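Salmonella plasmid virulence: SpvB (Salmonella typhimurium, PDB 6P0X) is the N-terminal domain of a toxin that probably ADP-ribosylates host actin on an arginine, using NAD(+), and so blocks filament assembly. Local coordinates at residues L18-S23 / S307-E312; F28-A33 / E180-S185; T240-Y245 / Q288-H293; W264-D269 / L282-R287. All blocks are in the same frame, centred on the assembly; numbering follows the deposited sequence.

Contact 1. Residues L18-S23 / S307-E312; sequences LPLPIS and SRLLLE. With AKR (acrylic acid), chain E.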
# COMPACT_ATOMS: atom_id res chain seq x y z
N LEU A 18 14.87 -11.02 -2.02
CA LEU A 18 14.66 -11.22 -3.44
C LEU A 18 14.32 -9.88 -4.07
O LEU A 18 13.26 -9.31 -3.77
CB LEU A 18 13.53 -12.23 -3.68
CG LEU A 18 12.95 -12.36 -5.09
CD1 LEU A 18 14.03 -12.69 -6.11
CD2 LEU A 18 11.87 -13.43 -5.10
N PRO A 19 15.19 -9.32 -4.91
CA PRO A 19 14.95 -7.98 -5.43
C PRO A 19 13.84 -7.99 -6.47
O PRO A 19 13.63 -8.98 -7.18
CB PRO A 19 16.29 -7.58 -6.05
CG PRO A 19 17.27 -8.65 -5.67
CD PRO A 19 16.47 -9.88 -5.37
N LEU A 20 13.14 -6.90 -6.54
CA LEU A 20 12.15 -6.72 -7.58
C LEU A 20 12.78 -6.00 -8.77
O LEU A 20 13.71 -5.21 -8.61
CB LEU A 20 10.97 -5.92 -7.06
CG LEU A 20 10.31 -6.46 -5.79
CD1 LEU A 20 9.12 -5.60 -5.39
CD2 LEU A 20 9.89 -7.91 -5.98
N PRO A 21 12.29 -6.25 -9.99
CA PRO A 21 12.90 -5.63 -11.18
C PRO A 21 12.47 -4.18 -11.37
O PRO A 21 11.77 -3.82 -12.32
CB PRO A 21 12.43 -6.55 -12.31
CG PRO A 21 11.11 -7.07 -11.85
CD PRO A 21 11.14 -7.11 -10.34
N ILE A 22 12.88 -3.33 -10.44
CA ILE A 22 12.47 -1.92 -10.44
C ILE A 22 13.48 -1.11 -11.25
O ILE A 22 14.67 -1.07 -10.91
CB ILE A 22 12.35 -1.38 -9.01
CG1 ILE A 22 11.22 -2.09 -8.26
CG2 ILE A 22 12.12 0.12 -9.03
CD1 ILE A 22 11.23 -1.84 -6.77
N SER A 23 13.00 -0.45 -12.30
CA SER A 23 13.83 0.50 -13.02
C SER A 23 14.07 1.72 -12.15
O SER A 23 13.12 2.43 -11.79
CB SER A 23 13.15 0.90 -14.33
OG SER A 23 12.80 -0.25 -15.08
N SER A 307 10.59 -6.39 -17.86
CA SER A 307 11.06 -7.44 -16.97
C SER A 307 9.86 -8.10 -16.30
O SER A 307 8.88 -7.42 -15.97
CB SER A 307 12.04 -6.88 -15.93
OG SER A 307 12.74 -7.93 -15.28
N ARG A 308 9.95 -9.42 -16.10
CA ARG A 308 8.88 -10.20 -15.50
C ARG A 308 9.47 -11.09 -14.41
O ARG A 308 10.14 -12.07 -14.72
CB ARG A 308 8.16 -11.05 -16.55
CG ARG A 308 7.15 -12.03 -15.99
CD ARG A 308 6.54 -12.87 -17.10
NE ARG A 308 5.31 -13.53 -16.66
CZ ARG A 308 4.64 -14.42 -17.39
NH1 ARG A 308 5.07 -14.76 -18.59
NH2 ARG A 308 3.53 -14.97 -16.91
N LEU A 309 9.22 -10.76 -13.15
CA LEU A 309 9.61 -11.63 -12.05
C LEU A 309 8.47 -12.62 -11.82
O LEU A 309 7.39 -12.23 -11.36
CB LEU A 309 9.90 -10.83 -10.79
CG LEU A 309 10.11 -11.64 -9.50
CD1 LEU A 309 11.30 -12.58 -9.63
CD2 LEU A 309 10.25 -10.74 -8.28
N LEU A 310 8.71 -13.88 -12.17
CA LEU A 310 7.73 -14.94 -12.05
C LEU A 310 8.03 -15.77 -10.82
O LEU A 310 9.17 -16.22 -10.62
CB LEU A 310 7.72 -15.84 -13.30
CG LEU A 310 6.56 -16.82 -13.38
CD1 LEU A 310 5.21 -16.12 -13.23
CD2 LEU A 310 6.61 -17.62 -14.68
N LEU A 311 7.01 -15.95 -9.99
CA LEU A 311 7.09 -16.67 -8.73
C LEU A 311 6.38 -18.01 -8.87
O LEU A 311 5.26 -18.07 -9.40
CB LEU A 311 6.44 -15.85 -7.61
CG LEU A 311 6.89 -14.39 -7.49
CD1 LEU A 311 6.02 -13.64 -6.49
CD2 LEU A 311 8.36 -14.29 -7.11
N GLU A 312 7.02 -19.07 -8.41
CA GLU A 312 6.45 -20.41 -8.38
C GLU A 312 6.24 -20.81 -6.93
O GLU A 312 7.15 -20.68 -6.10
CB GLU A 312 7.36 -21.41 -9.08
CG GLU A 312 7.72 -21.05 -10.51
CD GLU A 312 8.61 -22.08 -11.17
OE1 GLU A 312 8.30 -23.29 -11.06
OE2 GLU A 312 9.62 -21.69 -11.80
CA AKR E . 12.09 -25.41 -11.03
CB AKR E . 13.02 -26.35 -10.97
C AKR E . 12.01 -24.49 -12.25
O AKR E . 12.17 -23.25 -12.14
OXT AKR E . 11.77 -24.99 -13.39

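Contact 2. Residues F28-A33 / E180-S185; sequences FAPALA and EHIYYS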
# COMPACT_ATOMS: atom_id res chain seq x y z
N PHE A 28 13.91 9.09 -8.62
CA PHE A 28 12.97 8.77 -7.54
C PHE A 28 12.15 7.55 -7.91
O PHE A 28 11.18 7.63 -8.67
CB PHE A 28 12.08 9.97 -7.24
CG PHE A 28 11.27 9.83 -5.99
CD1 PHE A 28 11.84 9.34 -4.83
CD2 PHE A 28 9.93 10.20 -5.98
CE1 PHE A 28 11.09 9.21 -3.67
CE2 PHE A 28 9.18 10.08 -4.82
CZ PHE A 28 9.76 9.58 -3.67
N ALA A 29 12.51 6.40 -7.33
CA ALA A 29 11.84 5.14 -7.60
C ALA A 29 11.50 4.44 -6.30
O ALA A 29 12.16 4.66 -5.28
CB ALA A 29 12.72 4.22 -8.46
N PRO A 30 10.45 3.61 -6.29
CA PRO A 30 10.15 2.82 -5.09
C PRO A 30 11.29 1.88 -4.75
O PRO A 30 11.95 1.33 -5.62
CB PRO A 30 8.88 2.05 -5.49
CG PRO A 30 8.89 2.05 -6.98
CD PRO A 30 9.49 3.36 -7.38
N ALA A 31 11.51 1.71 -3.45
CA ALA A 31 12.49 0.77 -2.92
C ALA A 31 11.72 -0.35 -2.23
O ALA A 31 11.41 -0.27 -1.04
CB ALA A 31 13.46 1.46 -1.97
N LEU A 32 11.39 -1.39 -2.99
CA LEU A 32 10.64 -2.52 -2.49
C LEU A 32 11.36 -3.81 -2.86
O LEU A 32 11.97 -3.91 -3.93
CB LEU A 32 9.21 -2.56 -3.04
CG LEU A 32 8.22 -1.51 -2.55
CD1 LEU A 32 6.91 -1.67 -3.29
CD2 LEU A 32 8.02 -1.64 -1.05
N ALA A 33 11.27 -4.79 -1.98
CA ALA A 33 11.87 -6.09 -2.23
C ALA A 33 11.09 -7.15 -1.46
O ALA A 33 10.36 -6.84 -0.51
CB ALA A 33 13.35 -6.12 -1.82
N GLU A 180 9.24 15.09 -7.83
CA GLU A 180 9.10 13.73 -8.32
C GLU A 180 8.12 12.96 -7.45
O GLU A 180 8.15 13.07 -6.22
CB GLU A 180 10.46 13.03 -8.34
CG GLU A 180 11.56 13.85 -9.01
CD GLU A 180 12.93 13.52 -8.48
OE1 GLU A 180 13.63 12.69 -9.10
OE2 GLU A 180 13.31 14.07 -7.43
N HIS A 181 7.25 12.19 -8.09
CA HIS A 181 6.16 11.52 -7.39
C HIS A 181 6.25 10.01 -7.52
O HIS A 181 6.83 9.47 -8.46
CB HIS A 181 4.80 11.99 -7.91
CG HIS A 181 4.52 13.44 -7.67
ND1 HIS A 181 3.53 13.88 -6.82
CD2 HIS A 181 5.10 14.56 -8.18
CE1 HIS A 181 3.51 15.20 -6.82
NE2 HIS A 181 4.46 15.64 -7.63
N ILE A 182 5.66 9.33 -6.53
CA ILE A 182 5.35 7.91 -6.58
C ILE A 182 3.92 7.73 -6.12
O ILE A 182 3.54 8.24 -5.05
CB ILE A 182 6.30 7.07 -5.71
CG1 ILE A 182 7.75 7.22 -6.16
CG2 ILE A 182 5.91 5.60 -5.77
CD1 ILE A 182 8.73 6.51 -5.25
N TYR A 183 3.12 7.01 -6.90
CA TYR A 183 1.70 6.81 -6.62
C TYR A 183 1.41 5.32 -6.50
O TYR A 183 1.72 4.55 -7.41
CB TYR A 183 0.83 7.45 -7.72
CG TYR A 183 -0.65 7.16 -7.60
CD1 TYR A 183 -1.34 7.49 -6.44
CD2 TYR A 183 -1.35 6.60 -8.65
CE1 TYR A 183 -2.70 7.24 -6.33
CE2 TYR A 183 -2.71 6.34 -8.55
CZ TYR A 183 -3.38 6.67 -7.39
OH TYR A 183 -4.73 6.42 -7.28
N TYR A 184 0.81 4.93 -5.38
CA TYR A 184 0.52 3.53 -5.07
C TYR A 184 -0.97 3.27 -5.26
O TYR A 184 -1.80 4.03 -4.75
CB TYR A 184 0.94 3.19 -3.64
CG TYR A 184 2.41 3.38 -3.36
CD1 TYR A 184 2.92 4.63 -3.04
CD2 TYR A 184 3.30 2.31 -3.43
CE1 TYR A 184 4.26 4.82 -2.79
CE2 TYR A 184 4.65 2.49 -3.18
CZ TYR A 184 5.12 3.74 -2.86
OH TYR A 184 6.46 3.93 -2.61
N SER A 185 -1.31 2.21 -5.98
CA SER A 185 -2.68 1.78 -6.18
C SER A 185 -2.90 0.42 -5.52
O SER A 185 -2.03 -0.46 -5.59
CB SER A 185 -3.04 1.69 -7.67
OG SER A 185 -2.68 2.87 -8.36
O HOH W 1 9.13 9.18 -9.64

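Contact 3. Residues T240-Y245 / Q288-H293; sequences TLVFDY and QVLMFH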
# COMPACT_ATOMS: atom_id res chain seq x y z
N THR A 240 5.69 1.84 -14.50
CA THR A 240 4.64 1.18 -13.72
C THR A 240 5.15 -0.17 -13.23
O THR A 240 5.46 -1.04 -14.04
CB THR A 240 3.36 1.00 -14.53
OG1 THR A 240 2.98 2.25 -15.12
CG2 THR A 240 2.24 0.51 -13.64
N LEU A 241 5.22 -0.33 -11.92
CA LEU A 241 5.50 -1.63 -11.31
C LEU A 241 4.17 -2.29 -10.96
O LEU A 241 3.41 -1.75 -10.15
CB LEU A 241 6.37 -1.46 -10.07
CG LEU A 241 6.87 -2.73 -9.38
CD1 LEU A 241 7.87 -3.44 -10.26
CD2 LEU A 241 7.47 -2.40 -8.03
N VAL A 242 3.89 -3.43 -11.58
CA VAL A 242 2.60 -4.10 -11.44
C VAL A 242 2.78 -5.36 -10.60
O VAL A 242 3.66 -6.18 -10.89
CB VAL A 242 2.00 -4.45 -12.81
CG1 VAL A 242 0.71 -5.23 -12.64
CG2 VAL A 242 1.75 -3.18 -13.62
N PHE A 243 1.97 -5.50 -9.56
CA PHE A 243 1.90 -6.72 -8.78
C PHE A 243 0.66 -7.49 -9.23
O PHE A 243 -0.47 -7.04 -9.01
CB PHE A 243 1.86 -6.41 -7.29
CG PHE A 243 3.15 -5.85 -6.74
CD1 PHE A 243 3.52 -4.54 -7.00
CD2 PHE A 243 3.98 -6.63 -5.97
CE1 PHE A 243 4.70 -4.02 -6.51
CE2 PHE A 243 5.17 -6.12 -5.46
CZ PHE A 243 5.53 -4.81 -5.74
N ASP A 244 0.87 -8.64 -9.87
CA ASP A 244 -0.21 -9.41 -10.47
C ASP A 244 -0.45 -10.69 -9.67
O ASP A 244 0.50 -11.39 -9.28
CB ASP A 244 0.10 -9.75 -11.93
CG ASP A 244 -0.94 -10.65 -12.56
OD1 ASP A 244 -0.90 -11.87 -12.32
OD2 ASP A 244 -1.80 -10.14 -13.31
N TYR A 245 -1.74 -10.98 -9.47
CA TYR A 245 -2.22 -12.09 -8.64
C TYR A 245 -2.89 -13.17 -9.49
O TYR A 245 -3.80 -13.86 -9.03
CB TYR A 245 -3.19 -11.56 -7.58
CG TYR A 245 -2.57 -10.52 -6.68
CD1 TYR A 245 -2.45 -9.20 -7.10
CD2 TYR A 245 -2.07 -10.86 -5.43
CE1 TYR A 245 -1.86 -8.25 -6.30
CE2 TYR A 245 -1.48 -9.91 -4.62
CZ TYR A 245 -1.38 -8.61 -5.06
OH TYR A 245 -0.79 -7.65 -4.26
N GLN A 288 3.22 -12.64 -9.82
CA GLN A 288 4.33 -12.06 -10.58
C GLN A 288 4.43 -10.57 -10.31
O GLN A 288 3.47 -9.92 -9.87
CB GLN A 288 4.17 -12.33 -12.08
CG GLN A 288 2.80 -11.95 -12.61
CD GLN A 288 2.52 -12.53 -13.98
OE1 GLN A 288 3.42 -12.68 -14.81
NE2 GLN A 288 1.26 -12.86 -14.23
N VAL A 289 5.63 -10.04 -10.55
CA VAL A 289 5.91 -8.61 -10.46
C VAL A 289 6.46 -8.17 -11.81
O VAL A 289 7.51 -8.66 -12.25
CB VAL A 289 6.89 -8.29 -9.32
CG1 VAL A 289 7.07 -6.79 -9.19
CG2 VAL A 289 6.40 -8.88 -8.01
N LEU A 290 5.77 -7.24 -12.47
CA LEU A 290 6.09 -6.84 -13.83
C LEU A 290 6.56 -5.39 -13.86
O LEU A 290 6.04 -4.55 -13.12
CB LEU A 290 4.87 -7.01 -14.74
CG LEU A 290 4.02 -8.25 -14.47
CD1 LEU A 290 2.76 -8.22 -15.30
CD2 LEU A 290 4.82 -9.52 -14.75
N MET A 291 7.53 -5.10 -14.72
CA MET A 291 8.03 -3.74 -14.90
C MET A 291 7.62 -3.25 -16.29
O MET A 291 7.97 -3.87 -17.30
CB MET A 291 9.55 -3.70 -14.74
CG MET A 291 10.13 -2.29 -14.68
SD MET A 291 9.61 -1.36 -13.22
CE MET A 291 8.94 0.11 -13.98
N PHE A 292 6.88 -2.14 -16.34
CA PHE A 292 6.41 -1.56 -17.59
C PHE A 292 6.97 -0.15 -17.76
O PHE A 292 7.02 0.63 -16.80
CB PHE A 292 4.87 -1.50 -17.64
CG PHE A 292 4.21 -2.81 -17.96
CD1 PHE A 292 3.97 -3.18 -19.27
CD2 PHE A 292 3.81 -3.67 -16.94
CE1 PHE A 292 3.35 -4.38 -19.57
CE2 PHE A 292 3.19 -4.87 -17.24
CZ PHE A 292 2.96 -5.23 -18.55
N HIS A 293 7.37 0.17 -18.99
CA HIS A 293 7.73 1.52 -19.38
C HIS A 293 6.66 2.09 -20.30
O HIS A 293 5.97 1.34 -21.01
CB HIS A 293 9.09 1.55 -20.09
CG HIS A 293 10.25 1.18 -19.21
ND1 HIS A 293 11.55 1.17 -19.66
CD2 HIS A 293 10.29 0.80 -17.91
CE1 HIS A 293 12.35 0.80 -18.67
NE2 HIS A 293 11.61 0.57 -17.60

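Contact 4. Residues W264-D269 / L282-R287; sequences WLARQD and LHRLCR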
# COMPACT_ATOMS: atom_id res chain seq x y z
N TRP A 264 -8.54 -12.41 -10.89
CA TRP A 264 -7.41 -12.99 -10.18
C TRP A 264 -7.76 -14.37 -9.61
O TRP A 264 -8.92 -14.69 -9.37
CB TRP A 264 -6.93 -12.07 -9.06
CG TRP A 264 -7.99 -11.45 -8.17
CD1 TRP A 264 -9.30 -11.81 -8.07
CD2 TRP A 264 -7.80 -10.36 -7.27
NE1 TRP A 264 -9.94 -11.01 -7.15
CE2 TRP A 264 -9.04 -10.11 -6.64
CE3 TRP A 264 -6.70 -9.57 -6.92
CZ2 TRP A 264 -9.21 -9.10 -5.70
CZ3 TRP A 264 -6.87 -8.57 -5.98
CH2 TRP A 264 -8.11 -8.35 -5.38
N LEU A 265 -6.72 -15.18 -9.42
CA LEU A 265 -6.91 -16.55 -8.97
C LEU A 265 -7.27 -16.60 -7.50
O LEU A 265 -6.94 -15.71 -6.72
CB LEU A 265 -5.64 -17.37 -9.22
CG LEU A 265 -5.23 -17.59 -10.68
CD1 LEU A 265 -3.85 -18.23 -10.74
CD2 LEU A 265 -6.26 -18.44 -11.39
N ALA A 266 -7.95 -17.68 -7.11
CA ALA A 266 -8.29 -17.94 -5.72
C ALA A 266 -7.32 -18.99 -5.19
O ALA A 266 -7.15 -20.05 -5.80
CB ALA A 266 -9.73 -18.43 -5.58
N ARG A 267 -6.68 -18.68 -4.06
CA ARG A 267 -5.66 -19.57 -3.51
C ARG A 267 -6.30 -20.77 -2.83
O ARG A 267 -7.48 -20.78 -2.48
CB ARG A 267 -4.78 -18.82 -2.52
CG ARG A 267 -5.53 -18.24 -1.33
CD ARG A 267 -4.68 -17.23 -0.58
NE ARG A 267 -3.55 -17.85 0.11
CZ ARG A 267 -2.52 -17.18 0.61
NH1 ARG A 267 -2.47 -15.86 0.48
NH2 ARG A 267 -1.54 -17.82 1.23
N GLN A 268 -5.48 -21.81 -2.64
CA GLN A 268 -5.95 -23.03 -2.00
C GLN A 268 -6.00 -22.92 -0.48
O GLN A 268 -6.67 -23.73 0.16
CB GLN A 268 -5.06 -24.20 -2.40
CG GLN A 268 -5.21 -24.64 -3.83
CD GLN A 268 -4.31 -25.81 -4.17
OE1 GLN A 268 -4.19 -26.76 -3.40
NE2 GLN A 268 -3.69 -25.75 -5.34
N ASP A 269 -5.30 -21.95 0.10
CA ASP A 269 -5.18 -21.82 1.55
C ASP A 269 -5.69 -20.46 2.04
O ASP A 269 -4.95 -19.69 2.65
CB ASP A 269 -3.73 -22.04 1.99
CG ASP A 269 -2.77 -21.01 1.39
OD1 ASP A 269 -3.02 -20.53 0.26
OD2 ASP A 269 -1.79 -20.67 2.07
N LEU A 282 -8.11 -13.31 3.10
CA LEU A 282 -7.17 -13.28 1.99
C LEU A 282 -7.43 -14.46 1.07
O LEU A 282 -7.34 -15.62 1.50
CB LEU A 282 -5.72 -13.29 2.49
CG LEU A 282 -5.13 -11.95 2.90
CD1 LEU A 282 -5.57 -11.57 4.31
CD2 LEU A 282 -3.61 -11.96 2.79
N HIS A 283 -7.73 -14.16 -0.19
CA HIS A 283 -7.94 -15.18 -1.21
C HIS A 283 -6.87 -15.17 -2.28
O HIS A 283 -6.88 -16.04 -3.16
CB HIS A 283 -9.31 -15.00 -1.88
CG HIS A 283 -10.48 -15.36 -1.01
ND1 HIS A 283 -10.77 -16.66 -0.67
CD2 HIS A 283 -11.43 -14.59 -0.43
CE1 HIS A 283 -11.86 -16.68 0.09
NE2 HIS A 283 -12.27 -15.44 0.25
N ARG A 284 -5.94 -14.22 -2.25
CA ARG A 284 -5.06 -13.97 -3.37
C ARG A 284 -3.61 -14.26 -3.01
O ARG A 284 -3.20 -14.16 -1.85
CB ARG A 284 -5.18 -12.52 -3.87
CG ARG A 284 -6.62 -12.05 -4.09
CD ARG A 284 -7.43 -13.05 -4.90
NE ARG A 284 -8.86 -12.88 -4.69
CZ ARG A 284 -9.80 -13.59 -5.30
NH1 ARG A 284 -11.08 -13.36 -5.04
NH2 ARG A 284 -9.47 -14.54 -6.16
N LEU A 285 -2.85 -14.63 -4.04
CA LEU A 285 -1.40 -14.78 -3.98
C LEU A 285 -0.80 -13.99 -5.13
O LEU A 285 -1.26 -14.11 -6.27
CB LEU A 285 -0.97 -16.24 -4.11
CG LEU A 285 -1.04 -17.17 -2.90
CD1 LEU A 285 -1.04 -18.61 -3.39
CD2 LEU A 285 0.15 -16.92 -1.98
N CYS A 286 0.21 -13.18 -4.83
CA CYS A 286 0.91 -12.48 -5.89
C CYS A 286 1.71 -13.48 -6.71
O CYS A 286 2.62 -14.14 -6.19
CB CYS A 286 1.81 -11.39 -5.33
SG CYS A 286 2.80 -10.57 -6.61
N ARG A 287 1.37 -13.61 -7.99
CA ARG A 287 2.04 -14.56 -8.85
C ARG A 287 3.22 -13.95 -9.59
O ARG A 287 4.15 -14.69 -9.95
CB ARG A 287 1.06 -15.14 -9.88
CG ARG A 287 -0.26 -15.60 -9.29
CD ARG A 287 -0.06 -16.59 -8.15
NE ARG A 287 -1.30 -16.81 -7.41
CZ ARG A 287 -1.96 -17.96 -7.39
NH1 ARG A 287 -1.51 -19.01 -8.06
NH2 ARG A 287 -3.09 -18.06 -6.69
O HOH W 2 -4.30 -15.09 -6.49
O HOH W 3 -4.44 -20.33 -6.74
O HOH W 4 -9.74 -18.94 -1.87

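Contact 1. Residues L18-S23 / S307-E312
An inverse gamma turn centred on Pro21, just beyond the strand 16-19, lies against one face of the strand 304-314, and Pro21 and Leu309 carry most of the contact. Pro21 CB sits 3.3 Å from Ser307 OG, a van der Waals contact, while Pro21 CD rests 3.9 Å from Leu309 CB, the two side chains meeting at about a right angle. The turn is closed by Ile22 N donating to Leu20 O at 2.8 Å. No backbone ladder forms here: strand 16-19 belongs to a small three-stranded antiparallel sheet, where Leu18 pairs with Leu34, whereas 307-312 runs between the strands 288-293 and 321-328, so the contact packs one sheet's edge strand and the turn after it on the face of another. Leucine methyls fill the join. With CG anti to the backbone N (chi1 171°), Leu309 brings CD2 to 3.7 Å from Leu20 CD2, and the same methyl lies 4.0 Å from Pro19 O. Farther along, Leu18 CD2 reaches Leu311 CD2 at 4.1 Å. Leu20 also packs on Phe243 and Val289. At the far end of 307-312, Glu312 OE2 lies 3.0 Å from atom O of an acrylic acid molecule.

Contact 2. Residues F28-A33 / E180-S185
Residues 28-33, an irregular run leading up to the strand 33-36, start out nearly parallel to 180-185: the directions of the touching parts differ by only 16°, and the closest CA atoms, those of Phe28 and Glu180, are 6.3 Å apart. At that spacing the backbones do not pair directly; a water takes the place of a ladder, donating to Phe28 O at 2.7 Å and to His181 O at 2.6 Å. Phe28 carries the side-chain contact. A chi1 of -170° swings CG away from the backbone N and turns the ring toward the strand, and Ile182 CD1 lies over one face, 3.7 Å from the ring centroid and 16° off the normal, in a CH-pi contact. The contact sets the connection between strands 16-19 and 33-36 against the strand 181-188, which is hydrogen-bonded to the antiparallel strand 165-175. His181 N stands at the ring's edge. The same Ile182 methyl also touches Pro30 CD at 3.9 Å, wedged between phenyl and proline, with Tyr216 packing on both Pro30 and Ile182. Glu180 CB lies 3.6 Å from Phe28 CB, and its carboxylate bonds through OE2 to Thr176 OG1. Tyr184 OH lies 4.2 Å from Pro30 CB.

Contact 3. Residues T240-Y245 / Q288-H293
Strands 240-244 and 288-293 run antiparallel, their axes 4.7 Å apart at closest and 158° between directions, and form a regular ladder of neighbouring strands in the domain's antiparallel beta structure. Hydrogen-bonded pairs Thr240-Phe292, Val242-Leu290 and Asp244-Gln288 alternate with the non-hydrogen-bonded pairs Leu241-Met291 and Phe243-Val289. All six backbone bonds are made; that from Leu290 N to Val242 O is 2.8 Å long. On the face bearing Leu241, Phe243, Val289 and Met291, the two methyls of Val289 divide the work. CG1 lies over the centre of the Phe243 ring, 4.3 Å from its centroid, and also meets Leu241 CD1 at 3.6 Å, while CG2 sits above the rim on the same side, nearest CD2. Leu241 CD1 is shared with Met291 SD, 4.0 Å away. Leu20 covers Phe243 from the turn that follows strand 16-19. The other face is apolar in its middle, where Val242 CG2 touches Phe292 CD2 at 3.9 Å; Phe258 meets the Phe292 ring edge-to-face. Polar side chains close the end of this face in a buried network. Gln288 OE1 accepts from Arg308 NE, its NE2 also donates to Gly249 O, and Asp244 OD2 forms a salt bridge with Arg248, so both side-chain ends are held from several directions. With CG between the backbone N and the carbonyl carbon (chi1 50°), Gln288 lies beside Asp244, amide and carboxylate planes 87° apart. Gln288 NE2 therefore meets Asp244 OD1 at 3.0 Å from above the carboxylate plane, while Gly246 N is a second donor to OD1.

Contact 4. Residues W264-D269 / L282-R287
Stacking comes first: the guanidinium of Arg284 is stacked against the indole of Trp264, planes 12° apart, with Arg284 CZ 3.6 Å from the centroid of the five-membered ring in a cation-pi contact. The bend at chi2 (-49°) folds the arginine back over the ring, so that CD also sits over that face. His283 CB sits over the opposite face of the guanidinium, toward its rim. Glu189 forms a salt bridge with Arg284 NE, and Asn190 OD1 takes the indole N-H.

Direct hydrogen bonds then join the two segments. Arg284 NH2 donates to Leu265 O at 2.8 Å, coming from above the carbonyl plane, and Arg267 N donates to His283 O at 2.8 Å. Neither segment forms a regular strand with the other; the long connection from strand 237-244 toward 271-273 meets the short five-residue link between strands 280-282 and 288-293 through backbone carbonyls and three arginines. Arg267 NH1 adds a more bent bond to Arg284 O at 3.0 Å and also donates to Gly43 O.

Among the charged groups, Arg267 forms a two-pronged salt bridge with Asp269, NE to OD1 at 2.7 Å and NH2 to OD2, which holds its guanidinium plane while Leu285 CD2 packs over one face. Arg287 is sandwiched between Leu265 CD1 and Leu285 CD1, one on each face; its NE bonds to Leu285 O, and its NH1 forms a salt bridge with Glu315.

Waters fill in between. One links Leu265 O with Leu285 N, and another accepts from Arg287 NH2 at 2.6 Å and lies 2.9 Å from Ala266 O. A third joins Arg267 O to His283 ND1.

Contacts 3 and 4 are buried, contacts 1 and 2 only partly so. Contact 3 is the one formed by paired strands; strand 304-314 of contact 1 is the next strand beside 288-293, with Leu309 N bonded to Val289 O. Contacts 1 and 2 attach successive parts of the same N-terminal run to the larger beta structure, largely through apolar side chains, and touch each other where Ile22 meets Pro30. Contact 4 continues from the end of contact 3, where Asp244 O accepts a hydrogen bond from Arg287 N, but there arginines, carbonyls and waters replace the regular ladder. Contacts 2 and 4 do not touch, their centres about 24 Å apart.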